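PDB 2WB7: PT26-6P from Thermococcus sp., which is of unknown function but is encoded by a mobile extrachromosomal element of Thermococcus and probably combines two immunoglobulin-like domains with a helical domain. Local coordinates for residues I75-V80 / G116-T121; Y255-A260 / L375-M380; F266-A271 / Y284-T289. All coordinates share one frame; numbering follows the deposited sequence.

Interaction 1 of 3, residues I75-V80 / G116-T121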
loop_
_atom_site.group_PDB
_atom_site.type_symbol
_atom_site.label_atom_id
_atom_site.label_comp_id
_atom_site.label_asym_id
_atom_site.label_seq_id
_atom_site.Cartn_x
_atom_site.Cartn_y
_atom_site.Cartn_z
ATOM N N ILE A 75 -26.236 28.558 12.579
ATOM C CA ILE A 75 -27.467 29.244 12.926
ATOM C C ILE A 75 -27.317 30.733 12.587
ATOM O O ILE A 75 -26.575 31.447 13.255
ATOM C CB ILE A 75 -27.804 29.082 14.413
ATOM C CG1 ILE A 75 -27.386 27.696 14.924
ATOM C CG2 ILE A 75 -29.271 29.352 14.656
ATOM C CD1 ILE A 75 -28.045 26.550 14.239
ATOM N N PRO A 76 -28.012 31.199 11.533
ATOM C CA PRO A 76 -27.896 32.612 11.185
ATOM C C PRO A 76 -28.576 33.479 12.234
ATOM O O PRO A 76 -29.523 33.032 12.880
ATOM C CB PRO A 76 -28.643 32.722 9.854
ATOM C CG PRO A 76 -29.448 31.471 9.709
ATOM C CD PRO A 76 -29.087 30.516 10.795
ATOM N N ASN A 77 -28.094 34.701 12.410
ATOM C CA ASN A 77 -28.707 35.627 13.350
ATOM C C ASN A 77 -30.188 35.866 13.038
ATOM O O ASN A 77 -30.617 35.688 11.906
ATOM C CB ASN A 77 -27.954 36.955 13.333
ATOM C CG ASN A 77 -27.901 37.601 14.689
ATOM O OD1 ASN A 77 -28.816 37.443 15.502
ATOM N ND2 ASN A 77 -26.822 38.321 14.955
ATOM N N GLN A 78 -30.969 36.286 14.032
ATOM C CA GLN A 78 -32.386 36.583 13.800
ATOM C C GLN A 78 -32.747 38.056 14.069
ATOM O O GLN A 78 -32.093 38.731 14.870
ATOM C CB GLN A 78 -33.258 35.667 14.664
ATOM C CG GLN A 78 -34.256 34.841 13.870
ATOM C CD GLN A 78 -33.562 33.831 12.965
ATOM O OE1 GLN A 78 -32.762 33.010 13.428
ATOM N NE2 GLN A 78 -33.853 33.893 11.671
ATOM N N PRO A 79 -33.796 38.559 13.395
ATOM C CA PRO A 79 -34.365 39.853 13.778
ATOM C C PRO A 79 -34.727 39.851 15.266
ATOM O O PRO A 79 -34.481 40.831 15.964
ATOM C CB PRO A 79 -35.637 39.943 12.936
ATOM C CG PRO A 79 -35.384 39.055 11.761
ATOM C CD PRO A 79 -34.512 37.941 12.265
ATOM N N VAL A 80 -35.301 38.752 15.753
ATOM C CA VAL A 80 -35.651 38.656 17.170
ATOM C C VAL A 80 -34.703 37.747 17.973
ATOM O O VAL A 80 -34.674 36.523 17.784
ATOM C CB VAL A 80 -37.120 38.203 17.375
ATOM C CG1 VAL A 80 -37.558 38.467 18.812
ATOM C CG2 VAL A 80 -38.042 38.913 16.395
ATOM N N GLY A 116 -31.678 25.990 22.899
ATOM C CA GLY A 116 -31.635 26.328 21.480
ATOM C C GLY A 116 -30.487 27.281 21.167
ATOM O O GLY A 116 -29.673 27.589 22.040
ATOM N N TYR A 117 -30.428 27.753 19.921
ATOM C CA TYR A 117 -29.281 28.493 19.423
ATOM C C TYR A 117 -29.741 29.723 18.684
ATOM O O TYR A 117 -30.761 29.689 18.010
ATOM C CB TYR A 117 -28.472 27.629 18.436
ATOM C CG TYR A 117 -27.874 26.385 19.057
ATOM C CD1 TYR A 117 -28.549 25.177 19.019
ATOM C CD2 TYR A 117 -26.644 26.429 19.699
ATOM C CE1 TYR A 117 -28.014 24.051 19.595
ATOM C CE2 TYR A 117 -26.099 25.311 20.279
ATOM C CZ TYR A 117 -26.789 24.123 20.224
ATOM O OH TYR A 117 -26.272 22.995 20.796
ATOM N N ILE A 118 -28.980 30.805 18.789
ATOM C CA ILE A 118 -29.163 31.930 17.886
ATOM C C ILE A 118 -27.804 32.490 17.499
ATOM O O ILE A 118 -26.893 32.473 18.307
ATOM C CB ILE A 118 -30.043 33.030 18.509
ATOM C CG1 ILE A 118 -30.296 34.133 17.481
ATOM C CG2 ILE A 118 -29.413 33.561 19.803
ATOM C CD1 ILE A 118 -31.701 34.675 17.527
ATOM N N ALA A 119 -27.672 32.965 16.263
ATOM C CA ALA A 119 -26.377 33.421 15.727
ATOM C C ALA A 119 -25.195 32.609 16.276
ATOM O O ALA A 119 -24.486 33.062 17.174
ATOM C CB ALA A 119 -26.176 34.904 15.993
ATOM N N ASP A 120 -24.984 31.415 15.723
ATOM C CA ASP A 120 -24.006 30.473 16.262
ATOM C C ASP A 120 -23.489 29.491 15.220
ATOM O O ASP A 120 -24.027 29.406 14.111
ATOM C CB ASP A 120 -24.624 29.677 17.403
ATOM C CG ASP A 120 -23.653 29.459 18.521
ATOM O OD1 ASP A 120 -22.437 29.639 18.253
ATOM O OD2 ASP A 120 -24.095 29.131 19.649
ATOM N N THR A 121 -22.449 28.741 15.582
ATOM C CA THR A 121 -21.876 27.741 14.686
ATOM C C THR A 121 -21.590 26.443 15.410
ATOM O O THR A 121 -20.995 26.437 16.481
ATOM C CB THR A 121 -20.579 28.221 14.053
ATOM O OG1 THR A 121 -20.869 29.255 13.118
ATOM C CG2 THR A 121 -19.925 27.081 13.328
#
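I75 meets the 116-121 segment through backbone and side chain alike. Its N donates to D120 O (2.8 Å), and its O accepts from D120 N (2.9 Å); these two bonds define one antiparallel hydrogen-bonded pair where strand 66-75 ends and strand 120-129 begins. CG1, anti to the carbonyl carbon (chi1 -35°), approaches Y117 CB obliquely at 3.7 Å, while CG2 lies 3.7 Å from Y117 O; the Y117 hydroxyl goes the other way, to R113 N. Cut back to an alanine, this position would lose CG1 and CG2 and would probably leave a gap beside Y117 CB and the backbone at Y117 O. Past P76, N77 lays its amide against A119, with CG 3.5 Å from A119 CB. Q78 CB then meets I118 CD1 at 3.4 Å, and the same methyl group lies 3.5 Å from V80 O. With CG1 anti to the backbone N (chi1 -175°), I118 extends toward Q78 and V80. Across these two segments, in a region assigned to the first immunoglobulin-like family, backbone pairing is thus confined to I75 and D120, and the rest of the contact is side-chain packing, some of it against polar atoms; Y117 also has a backbone bond to V85.

Interaction 2 of 3, residues Y255-A260 / L375-M380; sequences YQNKYA and LAAEPM
Y259 turns its ring toward A377, CD2 lying 3.7 Å from A377 CB in an oblique approach, while N257 CB covers one face of the same ring, offset toward the rim. P379 packs on this side too, its CD and CG both 3.5 Å from N257 ND2, whose hydrogen-bonding partner is T270 OG1. L375 CD1 closes the other end at 3.4 Å from A260 O. The axes of 257-260 and 375-379 run at 164°, and the non-hydrogen-bonded pairs N257/P379 and Y259/A377 alternate with the hydrogen-bonded pairs K258/E378 and A260/A376. This joins the first and last strands in sequence, inner neighbours in the eight-stranded antiparallel sheet of the region assigned to the second immunoglobulin-like family. M380 N extends the bonding to Q256 O (2.9 Å, N-H...O angle 165°). Selenomethionine M380 folds back, bent at chi2 and chi3, to set SE 4.0 Å from K258 CB. On the opposite face to Y259, K258 and E378 lie side by side; E378 is extended beyond CG and K258 bends at chi3, giving a salt bridge between K258 NZ and E378 OE1 with a weak 3.3 Å hydrogen bond. E378 OE1 also pairs with Y152 OH and OE2 with H354 ND1, while K258 makes a cation-pi contact with W156.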
loop_
_atom_site.group_PDB
_atom_site.type_symbol
_atom_site.label_atom_id
_atom_site.label_comp_id
_atom_site.label_asym_id
_atom_site.label_seq_id
_atom_site.Cartn_x
_atom_site.Cartn_y
_atom_site.Cartn_z
ATOM N N TYR A 255 11.125 -3.446 1.492
ATOM C CA TYR A 255 10.588 -3.779 0.176
ATOM C C TYR A 255 9.492 -2.793 -0.195
ATOM O O TYR A 255 8.792 -2.276 0.676
ATOM C CB TYR A 255 10.071 -5.233 0.141
ATOM C CG TYR A 255 11.099 -6.233 -0.353
ATOM C CD1 TYR A 255 12.005 -6.832 0.517
ATOM C CD2 TYR A 255 11.166 -6.569 -1.697
ATOM C CE1 TYR A 255 12.940 -7.733 0.054
ATOM C CE2 TYR A 255 12.089 -7.462 -2.166
ATOM C CZ TYR A 255 12.967 -8.041 -1.297
ATOM O OH TYR A 255 13.884 -8.933 -1.792
ATOM N N GLN A 256 9.348 -2.506 -1.479
ATOM C CA GLN A 256 8.129 -1.853 -1.907
ATOM C C GLN A 256 7.008 -2.863 -1.616
ATOM O O GLN A 256 7.220 -4.084 -1.705
ATOM C CB GLN A 256 8.173 -1.496 -3.396
ATOM C CG GLN A 256 9.275 -0.534 -3.823
ATOM C CD GLN A 256 9.134 0.839 -3.207
ATOM O OE1 GLN A 256 8.030 1.294 -2.890
ATOM N NE2 GLN A 256 10.260 1.519 -3.035
ATOM N N ASN A 257 5.829 -2.365 -1.246
ATOM C CA ASN A 257 4.653 -3.213 -1.081
ATOM C C ASN A 257 3.575 -2.768 -2.054
ATOM O O ASN A 257 3.450 -1.589 -2.339
ATOM C CB ASN A 257 4.075 -3.091 0.334
ATOM C CG ASN A 257 4.833 -3.895 1.359
ATOM O OD1 ASN A 257 5.666 -3.362 2.079
ATOM N ND2 ASN A 257 4.537 -5.174 1.446
ATOM N N LYS A 258 2.777 -3.711 -2.535
ATOM C CA LYS A 258 1.560 -3.391 -3.251
ATOM C C LYS A 258 0.423 -3.397 -2.219
ATOM O O LYS A 258 0.295 -4.339 -1.447
ATOM C CB LYS A 258 1.316 -4.457 -4.308
ATOM C CG LYS A 258 0.538 -3.989 -5.524
ATOM C CD LYS A 258 -0.176 -5.156 -6.200
ATOM C CE LYS A 258 0.551 -6.502 -5.995
ATOM N NZ LYS A 258 -0.226 -7.684 -6.559
ATOM N N TYR A 259 -0.388 -2.345 -2.187
ATOM C CA TYR A 259 -1.420 -2.213 -1.155
ATOM C C TYR A 259 -2.827 -2.257 -1.721
ATOM O O TYR A 259 -3.052 -1.780 -2.824
ATOM C CB TYR A 259 -1.283 -0.882 -0.424
ATOM C CG TYR A 259 -0.013 -0.692 0.360
ATOM C CD1 TYR A 259 1.030 0.066 -0.157
ATOM C CD2 TYR A 259 0.131 -1.241 1.628
ATOM C CE1 TYR A 259 2.199 0.252 0.565
ATOM C CE2 TYR A 259 1.283 -1.067 2.355
ATOM C CZ TYR A 259 2.314 -0.310 1.825
ATOM O OH TYR A 259 3.478 -0.123 2.538
ATOM N N ALA A 260 -3.767 -2.805 -0.947
ATOM C CA ALA A 260 -5.190 -2.661 -1.217
ATOM C C ALA A 260 -5.920 -2.518 0.118
ATOM O O ALA A 260 -5.483 -3.084 1.120
ATOM C CB ALA A 260 -5.723 -3.858 -1.987
ATOM N N LEU A 375 -6.612 -4.295 5.433
ATOM C CA LEU A 375 -5.485 -3.936 4.579
ATOM C C LEU A 375 -4.806 -5.191 4.035
ATOM O O LEU A 375 -4.687 -6.221 4.730
ATOM C CB LEU A 375 -4.466 -3.083 5.329
ATOM C CG LEU A 375 -3.335 -2.508 4.466
ATOM C CD1 LEU A 375 -3.833 -1.390 3.608
ATOM C CD2 LEU A 375 -2.222 -1.987 5.350
ATOM N N ALA A 376 -4.388 -5.109 2.780
ATOM C CA ALA A 376 -3.594 -6.160 2.179
ATOM C C ALA A 376 -2.339 -5.493 1.659
ATOM O O ALA A 376 -2.406 -4.419 1.057
ATOM C CB ALA A 376 -4.358 -6.840 1.042
ATOM N N ALA A 377 -1.196 -6.107 1.911
ATOM C CA ALA A 377 0.060 -5.536 1.465
ATOM C C ALA A 377 0.933 -6.682 1.036
ATOM O O ALA A 377 1.165 -7.620 1.807
ATOM C CB ALA A 377 0.733 -4.751 2.586
ATOM N N GLU A 378 1.393 -6.626 -0.206
ATOM C CA GLU A 378 2.220 -7.691 -0.740
ATOM C C GLU A 378 3.628 -7.174 -1.052
ATOM O O GLU A 378 3.804 -6.324 -1.925
ATOM C CB GLU A 378 1.563 -8.319 -1.968
ATOM C CG GLU A 378 2.499 -9.201 -2.756
ATOM C CD GLU A 378 1.834 -9.910 -3.929
ATOM O OE1 GLU A 378 0.615 -9.738 -4.130
ATOM O OE2 GLU A 378 2.541 -10.652 -4.646
ATOM N N PRO A 379 4.630 -7.671 -0.311
ATOM C CA PRO A 379 6.018 -7.298 -0.544
ATOM C C PRO A 379 6.393 -7.693 -1.950
ATOM O O PRO A 379 6.145 -8.830 -2.350
ATOM C CB PRO A 379 6.787 -8.163 0.455
ATOM C CG PRO A 379 5.804 -8.488 1.516
ATOM C CD PRO A 379 4.485 -8.603 0.818
HETATM N N MSE A 380 6.961 -6.762 -2.706
HETATM C CA MSE A 380 7.231 -7.000 -4.117
HETATM C C MSE A 380 8.487 -7.847 -4.279
HETATM O O MSE A 380 9.484 -7.411 -4.853
HETATM C CB MSE A 380 7.350 -5.665 -4.834
HETATM C CG MSE A 380 6.046 -4.881 -4.839
HETATM SE SE MSE A 380 4.763 -5.778 -5.946
HETATM C CE MSE A 380 5.449 -4.979 -7.554
#

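Interaction 3 of 3, residues F266-A271 / Y284-T289; sequences FIIITA and YKFLIT
F286 lies alongside T270 and points the same way, its ring atom CE2 3.3 Å from T270 OG1 in an approach that is oblique to the ring. With OG1 anti to the carbonyl carbon (chi1 -63°), the threonine keeps its hydroxyl beside that ring, while OG1 takes its hydrogen-bonding partner, N257 ND2, from the strand on the far side. I268 crosses F286 at an angle, CG2 reaching F286 CD2 at 3.9 Å, and its other branch brings CG1 to 4.3 Å from I288 CG1. F266 extends this apolar row, its CD1 4.1 Å from I288 CG2, the two side chains running side by side. T270 CG2 meets the Y284 ring at its edge, near the ring plane.

The reverse face carries I267, I269 and A271 against T289, L287 and K285. There I269 CB and L287 CB stand 3.9 Å apart, whereas I267 and T289 run side by side, I267 CG1 4.1 Å from T289 OG1.

Between the faces, I267/T289, I269/L287 and A271/K285 each contribute two backbone bonds, L287 N to I269 O being 2.8 Å with an N-H...O angle of 169°. The strand axes come within 4.6 Å at 160°, the geometry of a twisted beta hairpin.

Strand 253-261 flanks the hairpin on one side and strand 336-343 on the other. F286 stacks with F308 and K285 makes a cation-pi contact with F337; the face of F266, I268 and I288 packs on V359 of strand 350-364, while L287 and T289 touch P335.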
loop_
_atom_site.group_PDB
_atom_site.type_symbol
_atom_site.label_atom_id
_atom_site.label_comp_id
_atom_site.label_asym_id
_atom_site.label_seq_id
_atom_site.Cartn_x
_atom_site.Cartn_y
_atom_site.Cartn_z
ATOM N N PHE A 266 -4.296 2.784 8.268
ATOM C CA PHE A 266 -3.053 2.229 8.790
ATOM C C PHE A 266 -2.201 1.631 7.685
ATOM O O PHE A 266 -2.675 1.435 6.569
ATOM C CB PHE A 266 -3.313 1.199 9.893
ATOM C CG PHE A 266 -4.059 -0.026 9.434
ATOM C CD1 PHE A 266 -3.404 -1.225 9.271
ATOM C CD2 PHE A 266 -5.421 0.013 9.193
ATOM C CE1 PHE A 266 -4.100 -2.357 8.862
ATOM C CE2 PHE A 266 -6.111 -1.109 8.792
ATOM C CZ PHE A 266 -5.460 -2.291 8.625
ATOM N N ILE A 267 -0.938 1.363 7.983
ATOM C CA ILE A 267 -0.019 0.904 6.953
ATOM C C ILE A 267 0.805 -0.282 7.417
ATOM O O ILE A 267 0.913 -0.566 8.611
ATOM C CB ILE A 267 0.938 2.016 6.496
ATOM C CG1 ILE A 267 2.102 2.163 7.476
ATOM C CG2 ILE A 267 0.211 3.335 6.387
ATOM C CD1 ILE A 267 2.978 3.382 7.207
ATOM N N ILE A 268 1.361 -0.995 6.452
ATOM C CA ILE A 268 2.274 -2.072 6.742
ATOM C C ILE A 268 3.588 -1.787 6.037
ATOM O O ILE A 268 3.616 -1.547 4.818
ATOM C CB ILE A 268 1.719 -3.412 6.270
ATOM C CG1 ILE A 268 0.453 -3.764 7.051
ATOM C CG2 ILE A 268 2.770 -4.503 6.411
ATOM C CD1 ILE A 268 -0.112 -5.138 6.690
ATOM N N ILE A 269 4.679 -1.786 6.798
ATOM C CA ILE A 269 6.000 -1.690 6.189
ATOM C C ILE A 269 6.625 -3.081 6.200
ATOM O O ILE A 269 6.490 -3.819 7.192
ATOM C CB ILE A 269 6.914 -0.696 6.928
ATOM C CG1 ILE A 269 6.403 0.726 6.740
ATOM C CG2 ILE A 269 8.325 -0.797 6.398
ATOM C CD1 ILE A 269 6.063 1.054 5.303
ATOM N N THR A 270 7.275 -3.458 5.101
ATOM C CA THR A 270 7.924 -4.767 5.028
ATOM C C THR A 270 9.426 -4.621 4.957
ATOM O O THR A 270 9.954 -3.924 4.090
ATOM C CB THR A 270 7.501 -5.580 3.777
ATOM O OG1 THR A 270 6.093 -5.868 3.812
ATOM C CG2 THR A 270 8.251 -6.884 3.750
ATOM N N ALA A 271 10.128 -5.274 5.869
ATOM C CA ALA A 271 11.552 -5.463 5.704
ATOM C C ALA A 271 11.778 -6.962 5.592
ATOM O O ALA A 271 11.148 -7.743 6.305
ATOM C CB ALA A 271 12.298 -4.896 6.868
ATOM N N TYR A 284 11.177 -12.314 7.102
ATOM C CA TYR A 284 10.337 -11.135 6.920
ATOM C C TYR A 284 10.072 -10.510 8.261
ATOM O O TYR A 284 10.052 -11.194 9.269
ATOM C CB TYR A 284 8.994 -11.488 6.277
ATOM C CG TYR A 284 9.089 -11.946 4.833
ATOM C CD1 TYR A 284 8.722 -11.102 3.793
ATOM C CD2 TYR A 284 9.542 -13.234 4.517
ATOM C CE1 TYR A 284 8.811 -11.518 2.486
ATOM C CE2 TYR A 284 9.636 -13.664 3.203
ATOM C CZ TYR A 284 9.279 -12.807 2.196
ATOM O OH TYR A 284 9.366 -13.233 0.893
ATOM N N LYS A 285 9.846 -9.209 8.255
ATOM C CA LYS A 285 9.519 -8.469 9.461
ATOM C C LYS A 285 8.518 -7.394 9.019
ATOM O O LYS A 285 8.822 -6.565 8.148
ATOM C CB LYS A 285 10.798 -7.833 10.013
ATOM C CG LYS A 285 10.958 -7.854 11.529
ATOM C CD LYS A 285 12.282 -7.172 11.943
ATOM C CE LYS A 285 12.703 -7.527 13.367
ATOM N NZ LYS A 285 12.023 -6.689 14.426
ATOM N N PHE A 286 7.318 -7.418 9.583
ATOM C CA PHE A 286 6.302 -6.457 9.186
ATOM C C PHE A 286 5.987 -5.454 10.287
ATOM O O PHE A 286 5.808 -5.822 11.443
ATOM C CB PHE A 286 5.015 -7.169 8.795
ATOM C CG PHE A 286 5.175 -8.154 7.680
ATOM C CD1 PHE A 286 5.473 -9.488 7.948
ATOM C CD2 PHE A 286 4.982 -7.762 6.363
ATOM C CE1 PHE A 286 5.601 -10.417 6.913
ATOM C CE2 PHE A 286 5.105 -8.685 5.314
ATOM C CZ PHE A 286 5.413 -10.016 5.592
ATOM N N LEU A 287 5.917 -4.185 9.918
ATOM C CA LEU A 287 5.512 -3.146 10.839
ATOM C C LEU A 287 4.061 -2.784 10.559
ATOM O O LEU A 287 3.691 -2.532 9.407
ATOM C CB LEU A 287 6.379 -1.923 10.600
ATOM C CG LEU A 287 6.229 -0.799 11.599
ATOM C CD1 LEU A 287 6.210 -1.377 12.994
ATOM C CD2 LEU A 287 7.400 0.102 11.443
ATOM N N ILE A 288 3.232 -2.772 11.593
ATOM C CA ILE A 288 1.860 -2.307 11.449
ATOM C C ILE A 288 1.690 -1.011 12.238
ATOM O O ILE A 288 1.901 -0.999 13.431
ATOM C CB ILE A 288 0.858 -3.356 11.950
ATOM C CG1 ILE A 288 1.021 -4.667 11.184
ATOM C CG2 ILE A 288 -0.565 -2.861 11.775
ATOM C CD1 ILE A 288 0.023 -5.724 11.602
ATOM N N THR A 289 1.329 0.079 11.571
ATOM C CA THR A 289 1.266 1.395 12.227
ATOM C C THR A 289 -0.064 2.061 11.972
ATOM O O THR A 289 -0.481 2.174 10.821
ATOM C CB THR A 289 2.319 2.379 11.656
ATOM O OG1 THR A 289 3.494 1.665 11.271
ATOM C CG2 THR A 289 2.693 3.441 12.674
#

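Along the chain interaction 1 comes first and stands alone, in the region assigned to the first immunoglobulin-like family: its centre is about 51 Å from that of interaction 2 and about 50 Å from that of interaction 3, with nearest atoms about 34 and 29 Å away. Interactions 2 and 3 belong to the region assigned to the second such family, with centres about 9 Å apart. Both draw on one antiparallel sheet in which 370-379, 253-261, 266-272 and 281-290 are successive neighbours; the hairpin of interaction 3 falls between the two partners of interaction 2 in sequence. They touch directly, as Y259 OH to I268 O (2.7 Å) shows. The hairpin and the long-range strand pairing are therefore parts of one sheet, whereas interaction 1 concerns a separate region of the elongated molecule.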